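Local coordinates for protein endo-beta-mannanase (Opitutaceae bacterium TAV5, PDB 7BOB) that probably releases mannose units from the ends of beta-1,4-linked mannan chains, as a homotrimeric family 5 glycoside hydrolase from the termite hindgut, at residues Val464-Pro475 with Ala548-Glu559; Arg520-Leu531 with Asp534-His544. All coordinates share one frame; numbering follows the deposited sequence.

In the fold
Both contacts lie in the C-terminal part of the chain, outside the eight-stranded parallel barrel in which family 5 enzymes carry their active site. Contact 1 pairs two parallel strands inside a mixed sheet, and the antiparallel hairpin of contact 2 forms one edge of it, while strand 520-525 belongs to a small separate sheet. Their centres are about 13 Å apart, and about 26 Å and 37 Å from the centre of the chain. Contact 2 is nested within the loop that contact 1 closes. The two share a seam where Val551 N lies 2.7 Å from His544 O and Leu542 N lies 2.8 Å from Ser553 O, probable hydrogen bonds. Strand 520-525 also packs against a second subunit.

Contact 1 (Val464-Pro475 with Ala548-Glu559); sequences VEQGGQLLWHAP and AGCVTSVLADVE
Glu559 OE2 is gripped by two donors: His473 ND1, 2.9 Å away, and the hydroxyl of Tyr580. OE2 lies in the imidazole plane and takes a fairly straight bond (164°), while ND1 comes from the syn side but well out of the carboxylate plane, in keeping with the 47° between the two planes. His473 ends strand 469-473, and Glu559 lies in helix 558-564, just after strand 549-554; the strands are parallel neighbours in a mixed sheet packed between helices, an alpha/beta arrangement. Bending the Glu559 chain at chi2 (81°) turns the carboxylate back toward the ring. Over one face of the imidazole sits Val558 CG2, 3.4 Å from the ring centroid, a CH-pi contact, while Val554 CG2 touches CD2 of His473 at the edge; a flat ring suits this slot, where Trp579 also meets it. Backbone bonds run alternately between the strands, Thr552 N to Leu470 O being 2.7 Å. Trp472, Val551 and Ser553 face helix 482-488, and Leu471 and Val554 pack on Leu583 across the sheet. At the other end, Gly467 closes helix 454-465 in a Schellman motif at a positive phi that favours glycine. Gly549 CA makes CA-H...O contacts with Val464 O (3.1 Å) and Gly468 O (3.2 Å); a side chain here would run into both oxygens, so glycine suits the place. Beside it, Gln469 OE1 is bonded to Thr585 OG1, and NE2 donates to Gly467 O at 2.8 Å, with that oxygen in the amide plane.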
loop_
_atom_site.group_PDB
_atom_site.type_symbol
_atom_site.label_atom_id
_atom_site.label_comp_id
_atom_site.label_asym_id
_atom_site.label_seq_id
_atom_site.Cartn_x
_atom_site.Cartn_y
_atom_site.Cartn_z
ATOM N N VAL A 464 3.332 0.124 40.558
ATOM C CA VAL A 464 4.226 -0.970 40.945
ATOM C C VAL A 464 4.758 -0.746 42.355
ATOM O O VAL A 464 4.949 -1.697 43.119
ATOM C CB VAL A 464 5.375 -1.132 39.927
ATOM C CG1 VAL A 464 6.417 -2.125 40.448
ATOM C CG2 VAL A 464 4.862 -1.573 38.541
ATOM N N GLU A 465 5.001 0.513 42.714
ATOM C CA GLU A 465 5.551 0.822 44.027
ATOM C C GLU A 465 4.618 0.390 45.154
ATOM O O GLU A 465 5.084 -0.038 46.216
ATOM C CB GLU A 465 5.850 2.313 44.138
ATOM C CG GLU A 465 7.324 2.604 44.237
ATOM C CD GLU A 465 7.603 4.068 44.506
ATOM O OE1 GLU A 465 8.790 4.396 44.754
ATOM O OE2 GLU A 465 6.631 4.877 44.473
ATOM N N GLN A 466 3.305 0.502 44.948
ATOM C CA GLN A 466 2.329 0.058 45.929
ATOM C C GLN A 466 2.032 -1.432 45.838
ATOM O O GLN A 466 1.114 -1.898 46.515
ATOM C CB GLN A 466 1.009 0.835 45.792
ATOM C CG GLN A 466 1.138 2.321 45.547
ATOM C CD GLN A 466 -0.182 2.941 45.051
ATOM O OE1 GLN A 466 -1.269 2.413 45.316
ATOM N NE2 GLN A 466 -0.085 4.050 44.307
ATOM N N GLY A 467 2.743 -2.187 45.011
ATOM C CA GLY A 467 2.630 -3.638 45.049
ATOM C C GLY A 467 2.208 -4.296 43.753
ATOM O O GLY A 467 2.109 -5.531 43.714
ATOM N N GLY A 468 1.961 -3.542 42.687
ATOM C CA GLY A 468 1.588 -4.171 41.433
ATOM C C GLY A 468 2.688 -5.078 40.903
ATOM O O GLY A 468 3.879 -4.769 40.998
ATOM N N GLN A 469 2.277 -6.223 40.360
ATOM C CA GLN A 469 3.152 -7.107 39.593
ATOM C C GLN A 469 2.974 -6.802 38.103
ATOM O O GLN A 469 1.884 -7.010 37.553
ATOM C CB GLN A 469 2.821 -8.569 39.877
ATOM C CG GLN A 469 2.577 -8.880 41.339
ATOM C CD GLN A 469 3.815 -8.634 42.154
ATOM O OE1 GLN A 469 4.817 -9.325 41.982
ATOM N NE2 GLN A 469 3.769 -7.627 43.024
ATOM N N LEU A 470 4.033 -6.319 37.457
ATOM C CA LEU A 470 4.002 -5.915 36.049
ATOM C C LEU A 470 4.800 -6.902 35.205
ATOM O O LEU A 470 6.007 -7.092 35.427
ATOM C CB LEU A 470 4.559 -4.501 35.877
ATOM C CG LEU A 470 4.552 -3.853 34.490
ATOM C CD1 LEU A 470 3.114 -3.557 34.025
ATOM C CD2 LEU A 470 5.373 -2.576 34.525
ATOM N N LEU A 471 4.132 -7.528 34.238
ATOM C CA LEU A 471 4.800 -8.309 33.202
ATOM C C LEU A 471 4.835 -7.458 31.932
ATOM O O LEU A 471 3.792 -7.211 31.311
ATOM C CB LEU A 471 4.091 -9.637 32.962
ATOM C CG LEU A 471 4.658 -10.485 31.825
ATOM C CD1 LEU A 471 6.192 -10.685 31.956
ATOM C CD2 LEU A 471 3.955 -11.826 31.814
ATOM N N TRP A 472 6.027 -6.996 31.555
ATOM C CA TRP A 472 6.195 -5.991 30.501
ATOM C C TRP A 472 6.826 -6.650 29.280
ATOM O O TRP A 472 8.047 -6.837 29.223
ATOM C CB TRP A 472 7.050 -4.833 30.999
ATOM C CG TRP A 472 6.901 -3.577 30.196
ATOM C CD1 TRP A 472 6.415 -3.464 28.925
ATOM C CD2 TRP A 472 7.259 -2.253 30.610
ATOM N NE1 TRP A 472 6.437 -2.150 28.531
ATOM C CE2 TRP A 472 6.937 -1.384 29.550
ATOM C CE3 TRP A 472 7.822 -1.719 31.779
ATOM C CZ2 TRP A 472 7.154 -0.013 29.618
ATOM C CZ3 TRP A 472 8.029 -0.352 31.849
ATOM C CH2 TRP A 472 7.696 0.486 30.776
ATOM N N HIS A 473 6.010 -6.987 28.289
ATOM C CA HIS A 473 6.568 -7.556 27.069
ATOM C C HIS A 473 7.019 -6.424 26.153
ATOM O O HIS A 473 6.197 -5.604 25.719
ATOM C CB HIS A 473 5.562 -8.471 26.379
ATOM C CG HIS A 473 5.466 -9.824 27.013
ATOM N ND1 HIS A 473 4.450 -10.711 26.734
ATOM C CD2 HIS A 473 6.259 -10.435 27.927
ATOM C CE1 HIS A 473 4.630 -11.816 27.440
ATOM N NE2 HIS A 473 5.717 -11.672 28.177
ATOM N N ALA A 474 8.331 -6.367 25.901
ATOM C CA ALA A 474 9.004 -5.499 24.941
ATOM C C ALA A 474 8.824 -4.025 25.279
ATOM O O ALA A 474 8.098 -3.320 24.570
ATOM C CB ALA A 474 8.490 -5.776 23.525
ATOM N N PRO A 475 9.445 -3.519 26.344
ATOM C CA PRO A 475 9.388 -2.074 26.593
ATOM C C PRO A 475 9.925 -1.306 25.396
ATOM O O PRO A 475 10.742 -1.804 24.622
ATOM C CB PRO A 475 10.269 -1.877 27.831
ATOM C CG PRO A 475 10.855 -3.234 28.146
ATOM C CD PRO A 475 10.016 -4.260 27.481
ATOM N N ALA A 548 6.965 -2.185 46.749
ATOM C CA ALA A 548 6.304 -3.441 47.088
ATOM C C ALA A 548 6.069 -4.345 45.884
ATOM O O ALA A 548 5.784 -5.530 46.072
ATOM C CB ALA A 548 4.973 -3.160 47.778
ATOM N N GLY A 549 6.196 -3.826 44.659
ATOM C CA GLY A 549 5.897 -4.582 43.464
ATOM C C GLY A 549 7.139 -5.089 42.753
ATOM O O GLY A 549 8.269 -4.973 43.235
ATOM N N CYS A 550 6.910 -5.644 41.558
ATOM C CA CYS A 550 7.964 -6.338 40.826
ATOM C C CYS A 550 7.701 -6.269 39.326
ATOM O O CYS A 550 6.651 -6.737 38.858
ATOM C CB CYS A 550 8.051 -7.788 41.286
ATOM S SG CYS A 550 9.303 -8.733 40.425
ATOM N N VAL A 551 8.668 -5.720 38.583
ATOM C CA VAL A 551 8.615 -5.579 37.130
ATOM C C VAL A 551 9.383 -6.731 36.506
ATOM O O VAL A 551 10.592 -6.872 36.740
ATOM C CB VAL A 551 9.222 -4.238 36.680
ATOM C CG1 VAL A 551 9.154 -4.087 35.138
ATOM C CG2 VAL A 551 8.547 -3.074 37.391
ATOM N N THR A 552 8.702 -7.542 35.698
ATOM C CA THR A 552 9.357 -8.568 34.882
ATOM C C THR A 552 9.311 -8.109 33.420
ATOM O O THR A 552 8.244 -8.117 32.791
ATOM C CB THR A 552 8.692 -9.936 35.073
ATOM O OG1 THR A 552 8.763 -10.311 36.450
ATOM C CG2 THR A 552 9.349 -11.009 34.233
ATOM N N SER A 553 10.460 -7.690 32.881
ATOM C CA SER A 553 10.546 -7.151 31.526
ATOM C C SER A 553 11.148 -8.180 30.574
ATOM O O SER A 553 12.189 -8.778 30.873
ATOM C CB SER A 553 11.377 -5.863 31.497
ATOM O OG SER A 553 11.031 -4.940 32.517
ATOM N N VAL A 554 10.504 -8.380 29.425
ATOM C CA VAL A 554 11.004 -9.265 28.373
ATOM C C VAL A 554 11.462 -8.413 27.197
ATOM O O VAL A 554 10.669 -7.642 26.636
ATOM C CB VAL A 554 9.932 -10.274 27.916
ATOM C CG1 VAL A 554 10.457 -11.152 26.781
ATOM C CG2 VAL A 554 9.427 -11.114 29.089
ATOM N N LEU A 555 12.721 -8.576 26.796
ATOM C CA LEU A 555 13.299 -7.778 25.718
ATOM C C LEU A 555 13.038 -8.415 24.357
ATOM O O LEU A 555 13.945 -8.604 23.556
ATOM C CB LEU A 555 14.792 -7.578 25.957
ATOM C CG LEU A 555 15.119 -7.018 27.350
ATOM C CD1 LEU A 555 16.623 -6.866 27.580
ATOM C CD2 LEU A 555 14.403 -5.687 27.554
ATOM N N ALA A 556 11.788 -8.784 24.100
ATOM C CA ALA A 556 11.394 -9.293 22.794
ATOM C C ALA A 556 9.906 -9.042 22.634
ATOM O O ALA A 556 9.178 -8.879 23.619
ATOM C CB ALA A 556 11.713 -10.779 22.621
ATOM N N ASP A 557 9.460 -8.987 21.377
ATOM C CA ASP A 557 8.037 -8.818 21.093
ATOM C C ASP A 557 7.383 -10.194 21.117
ATOM O O ASP A 557 7.215 -10.850 20.082
ATOM C CB ASP A 557 7.834 -8.108 19.761
ATOM C CG ASP A 557 6.416 -7.631 19.572
ATOM O OD1 ASP A 557 5.503 -8.171 20.257
ATOM O OD2 ASP A 557 6.210 -6.738 18.728
ATOM N N VAL A 558 6.972 -10.610 22.321
ATOM C CA VAL A 558 6.471 -11.969 22.553
ATOM C C VAL A 558 5.282 -12.271 21.646
ATOM O O VAL A 558 5.289 -13.230 20.860
ATOM C CB VAL A 558 6.107 -12.148 24.039
ATOM C CG1 VAL A 558 5.511 -13.531 24.316
ATOM C CG2 VAL A 558 7.334 -11.897 24.909
ATOM N N GLU A 559 4.241 -11.445 21.735
ATOM C CA GLU A 559 3.023 -11.746 21.004
ATOM C C GLU A 559 3.255 -11.741 19.502
ATOM O O GLU A 559 2.723 -12.601 18.789
ATOM C CB GLU A 559 1.924 -10.765 21.399
ATOM C CG GLU A 559 1.389 -11.033 22.807
ATOM C CD GLU A 559 2.289 -10.437 23.880
ATOM O OE1 GLU A 559 3.224 -9.681 23.538
ATOM O OE2 GLU A 559 2.040 -10.708 25.060
#

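Contact 2 (Arg520-Leu531 with Asp534-His544); sequences RVRIEPRGAQIL and DNEGSPLVLRH
Gln529 and Arg543 form a hydrogen-bonded antiparallel pair, each backbone N 2.9 Å from the other's O, and Leu531 N reaches Val541 O at 2.7 Å. The strands 529-531 and 539-544 of this beta hairpin run 129° apart, well short of straight antiparallel, and a classic beta bulge falls at Leu540 and Val541. Strand 520-525 belongs to another sheet, beside strand 490-496; the chain turns back from it through Gly527, whose positive phi suits glycine. Between the two layers lies an apolar cluster. With chi1 at 56°, Ile523 sets CG1 between its backbone N and carbonyl carbon, and CD1 then lies 3.6 Å from Pro539 CB and close to Leu542 CD2. From the hairpin side Ile530 CD1 meets Pro539 CG, also at 3.6 Å, so the compact proline ring meets both isoleucine tips, which come to it from adjacent directions. On the other side of the hairpin Leu531 CD2 rests over the Arg543 guanidinium, 3.5 Å from CZ, while Arg543 NE donates to Thr552 OG1. Farther along, the extended Arg520 chain carries NH2 to Asp534 OD2 at 3.2 Å, a salt bridge whose hydrogen bond is weak, being long and bent (134°); guanidinium and carboxylate planes stand almost perpendicular. Asp534 OD1 accepts from Ser538 N at 2.7 Å, across the base of the type I turn from Asp534 to Gly537. One aspartate thus ties the turn and offers a counter-charge to Arg520, which probably eases its closeness to Arg496.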
loop_
_atom_site.group_PDB
_atom_site.type_symbol
_atom_site.label_atom_id
_atom_site.label_comp_id
_atom_site.label_asym_id
_atom_site.label_seq_id
_atom_site.Cartn_x
_atom_site.Cartn_y
_atom_site.Cartn_z
ATOM N N ARG A 520 16.447 -4.225 18.413
ATOM C CA ARG A 520 16.868 -4.944 19.593
ATOM C C ARG A 520 17.950 -4.140 20.302
ATOM O O ARG A 520 18.733 -3.430 19.664
ATOM C CB ARG A 520 17.364 -6.327 19.204
ATOM C CG ARG A 520 17.466 -7.271 20.347
ATOM C CD ARG A 520 17.574 -8.672 19.846
ATOM N NE ARG A 520 18.006 -9.552 20.919
ATOM C CZ ARG A 520 18.549 -10.741 20.723
ATOM N NH1 ARG A 520 18.742 -11.184 19.480
ATOM N NH2 ARG A 520 18.900 -11.477 21.766
ATOM N N VAL A 521 17.984 -4.241 21.631
ATOM C CA VAL A 521 18.869 -3.406 22.431
ATOM C C VAL A 521 19.738 -4.290 23.303
ATOM O O VAL A 521 19.344 -5.390 23.702
ATOM C CB VAL A 521 18.118 -2.392 23.321
ATOM C CG1 VAL A 521 17.543 -1.268 22.470
ATOM C CG2 VAL A 521 17.056 -3.102 24.151
ATOM N N ARG A 522 20.932 -3.786 23.592
ATOM C CA ARG A 522 21.816 -4.348 24.602
ATOM C C ARG A 522 21.677 -3.513 25.874
ATOM O O ARG A 522 21.880 -2.293 25.852
ATOM C CB ARG A 522 23.258 -4.349 24.104
ATOM C CG ARG A 522 24.176 -5.183 24.952
ATOM C CD ARG A 522 25.526 -4.517 25.151
ATOM N NE ARG A 522 26.408 -4.701 24.006
ATOM C CZ ARG A 522 27.702 -5.006 24.108
ATOM N NH1 ARG A 522 28.259 -5.164 25.303
ATOM N NH2 ARG A 522 28.443 -5.157 23.016
ATOM N N ILE A 523 21.327 -4.156 26.975
ATOM C CA ILE A 523 21.071 -3.416 28.198
ATOM C C ILE A 523 22.220 -3.609 29.180
ATOM O O ILE A 523 23.009 -4.549 29.090
ATOM C CB ILE A 523 19.728 -3.807 28.834
ATOM C CG1 ILE A 523 19.668 -5.316 29.079
ATOM C CG2 ILE A 523 18.563 -3.331 27.913
ATOM C CD1 ILE A 523 20.107 -5.748 30.465
ATOM N N GLU A 524 22.306 -2.680 30.128
ATOM C CA GLU A 524 23.167 -2.793 31.296
ATOM C C GLU A 524 22.292 -2.761 32.543
ATOM O O GLU A 524 21.523 -1.800 32.722
ATOM C CB GLU A 524 24.192 -1.661 31.332
ATOM C CG GLU A 524 25.323 -1.871 32.313
ATOM C CD GLU A 524 26.278 -2.948 31.851
ATOM O OE1 GLU A 524 26.625 -2.973 30.636
ATOM O OE2 GLU A 524 26.669 -3.773 32.710
ATOM N N PRO A 525 22.346 -3.772 33.412
ATOM C CA PRO A 525 21.500 -3.754 34.618
ATOM C C PRO A 525 21.824 -2.587 35.546
ATOM O O PRO A 525 22.982 -2.246 35.769
ATOM C CB PRO A 525 21.805 -5.105 35.268
ATOM C CG PRO A 525 22.113 -6.001 34.090
ATOM C CD PRO A 525 22.903 -5.112 33.152
ATOM N N ARG A 526 20.775 -1.936 36.048
ATOM C CA ARG A 526 20.907 -0.826 36.994
ATOM C C ARG A 526 19.820 -1.010 38.052
ATOM O O ARG A 526 18.924 -0.185 38.234
ATOM C CB ARG A 526 20.809 0.545 36.319
ATOM C CG ARG A 526 21.994 0.896 35.382
ATOM C CD ARG A 526 23.274 1.305 36.144
ATOM N NE ARG A 526 24.521 0.900 35.469
ATOM C CZ ARG A 526 25.208 1.664 34.613
ATOM N NH1 ARG A 526 24.761 2.878 34.313
ATOM N NH2 ARG A 526 26.344 1.220 34.051
ATOM N N GLY A 527 19.893 -2.146 38.748
ATOM C CA GLY A 527 18.903 -2.544 39.730
ATOM C C GLY A 527 18.237 -3.866 39.409
ATOM O O GLY A 527 17.882 -4.614 40.325
ATOM N N ALA A 528 18.064 -4.172 38.128
ATOM C CA ALA A 528 17.363 -5.398 37.784
ATOM C C ALA A 528 18.304 -6.594 37.844
ATOM O O ALA A 528 19.516 -6.479 37.632
ATOM C CB ALA A 528 16.732 -5.302 36.395
ATOM N N GLN A 529 17.719 -7.749 38.142
ATOM C CA GLN A 529 18.372 -9.043 38.039
ATOM C C GLN A 529 18.079 -9.651 36.676
ATOM O O GLN A 529 17.016 -9.427 36.089
ATOM C CB GLN A 529 17.878 -10.002 39.130
ATOM C CG GLN A 529 18.097 -9.553 40.599
ATOM C CD GLN A 529 17.121 -8.461 41.078
ATOM O OE1 GLN A 529 17.481 -7.279 41.131
ATOM N NE2 GLN A 529 15.889 -8.860 41.442
ATOM N N ILE A 530 19.026 -10.429 36.172
ATOM C CA ILE A 530 18.871 -11.085 34.881
ATOM C C ILE A 530 18.201 -12.433 35.128
ATOM O O ILE A 530 18.831 -13.374 35.614
ATOM C CB ILE A 530 20.218 -11.230 34.167
ATOM C CG1 ILE A 530 20.679 -9.857 33.669
ATOM C CG2 ILE A 530 20.122 -12.205 33.004
ATOM C CD1 ILE A 530 22.140 -9.825 33.237
ATOM N N LEU A 531 16.916 -12.526 34.803
ATOM C CA LEU A 531 16.186 -13.757 35.075
ATOM C C LEU A 531 16.455 -14.826 34.018
ATOM O O LEU A 531 16.506 -16.018 34.348
ATOM C CB LEU A 531 14.695 -13.455 35.185
ATOM C CG LEU A 531 13.757 -14.484 35.812
ATOM C CD1 LEU A 531 13.823 -14.453 37.331
ATOM C CD2 LEU A 531 12.318 -14.218 35.341
ATOM N N ASP A 534 19.500 -15.182 26.521
ATOM C CA ASP A 534 19.387 -15.972 25.309
ATOM C C ASP A 534 20.511 -17.015 25.308
ATOM O O ASP A 534 21.316 -17.094 26.245
ATOM C CB ASP A 534 19.394 -15.077 24.066
ATOM C CG ASP A 534 20.676 -14.298 23.917
ATOM O OD1 ASP A 534 21.463 -14.285 24.886
ATOM O OD2 ASP A 534 20.897 -13.700 22.835
ATOM N N ASN A 535 20.551 -17.852 24.269
ATOM C CA ASN A 535 21.480 -18.971 24.287
ATOM C C ASN A 535 22.919 -18.532 24.031
ATOM O O ASN A 535 23.843 -19.309 24.291
ATOM C CB ASN A 535 21.024 -20.066 23.298
ATOM C CG ASN A 535 21.281 -19.710 21.820
ATOM O OD1 ASN A 535 21.526 -18.552 21.462
ATOM N ND2 ASN A 535 21.205 -20.724 20.952
ATOM N N GLU A 536 23.122 -17.294 23.563
ATOM C CA GLU A 536 24.435 -16.674 23.465
ATOM C C GLU A 536 24.694 -15.669 24.595
ATOM O O GLU A 536 25.332 -14.633 24.366
ATOM C CB GLU A 536 24.611 -16.017 22.095
ATOM C CG GLU A 536 23.686 -14.848 21.800
ATOM C CD GLU A 536 24.137 -14.042 20.589
ATOM O OE1 GLU A 536 23.348 -13.897 19.621
ATOM O OE2 GLU A 536 25.290 -13.554 20.604
ATOM N N GLY A 537 24.170 -15.945 25.805
ATOM C CA GLY A 537 24.644 -15.359 27.053
ATOM C C GLY A 537 24.059 -14.016 27.471
ATOM O O GLY A 537 24.199 -13.644 28.641
ATOM N N SER A 538 23.378 -13.233 26.517
ATOM C CA SER A 538 22.984 -11.858 26.820
ATOM C C SER A 538 21.600 -11.782 27.490
ATOM O O SER A 538 20.764 -12.684 27.331
ATOM C CB SER A 538 22.995 -11.019 25.542
ATOM O OG SER A 538 21.933 -11.381 24.677
ATOM N N PRO A 539 21.347 -10.719 28.258
ATOM C CA PRO A 539 20.086 -10.623 29.004
ATOM C C PRO A 539 18.883 -10.561 28.075
ATOM O O PRO A 539 18.878 -9.825 27.087
ATOM C CB PRO A 539 20.248 -9.325 29.803
ATOM C CG PRO A 539 21.741 -9.052 29.793
ATOM C CD PRO A 539 22.204 -9.544 28.487
ATOM N N LEU A 540 17.850 -11.350 28.411
ATOM C CA LEU A 540 16.597 -11.412 27.668
ATOM C C LEU A 540 15.361 -11.169 28.532
ATOM O O LEU A 540 14.422 -10.519 28.065
ATOM C CB LEU A 540 16.485 -12.764 26.947
ATOM C CG LEU A 540 15.228 -12.894 26.088
ATOM C CD1 LEU A 540 15.171 -11.766 25.052
ATOM C CD2 LEU A 540 15.144 -14.263 25.421
ATOM N N VAL A 541 15.332 -11.671 29.771
ATOM C CA VAL A 541 14.263 -11.368 30.724
ATOM C C VAL A 541 14.884 -10.781 31.987
ATOM O O VAL A 541 15.753 -11.408 32.608
ATOM C CB VAL A 541 13.407 -12.600 31.075
ATOM C CG1 VAL A 541 12.295 -12.195 32.027
ATOM C CG2 VAL A 541 12.810 -13.245 29.821
ATOM N N LEU A 542 14.448 -9.587 32.360
ATOM C CA LEU A 542 14.864 -8.935 33.592
ATOM C C LEU A 542 13.756 -9.003 34.639
ATOM O O LEU A 542 12.569 -9.140 34.317
ATOM C CB LEU A 542 15.228 -7.473 33.343
ATOM C CG LEU A 542 16.113 -7.131 32.159
ATOM C CD1 LEU A 542 16.369 -5.627 32.127
ATOM C CD2 LEU A 542 17.432 -7.907 32.234
ATOM N N ARG A 543 14.160 -8.881 35.910
ATOM C CA ARG A 543 13.230 -8.835 37.043
ATOM C C ARG A 543 13.700 -7.777 38.033
ATOM O O ARG A 543 14.843 -7.823 38.496
ATOM C CB ARG A 543 13.111 -10.200 37.745
ATOM C CG ARG A 543 11.988 -10.264 38.784
ATOM C CD ARG A 543 11.474 -11.685 39.018
ATOM N NE ARG A 543 10.482 -12.080 38.022
ATOM C CZ ARG A 543 10.065 -13.329 37.811
ATOM N NH1 ARG A 543 10.543 -14.337 38.540
ATOM N NH2 ARG A 543 9.154 -13.567 36.867
ATOM N N HIS A 544 12.825 -6.830 38.352
ATOM C CA HIS A 544 13.203 -5.643 39.108
ATOM C C HIS A 544 12.151 -5.391 40.165
ATOM O O HIS A 544 10.971 -5.218 39.834
ATOM C CB HIS A 544 13.326 -4.417 38.199
ATOM C CG HIS A 544 13.906 -3.215 38.876
ATOM N ND1 HIS A 544 13.585 -1.926 38.508
ATOM C CD2 HIS A 544 14.795 -3.104 39.892
ATOM C CE1 HIS A 544 14.251 -1.074 39.267
ATOM N NE2 HIS A 544 14.993 -1.763 40.116
HETATM O O HOH W 1 20.325 -13.736 20.235
#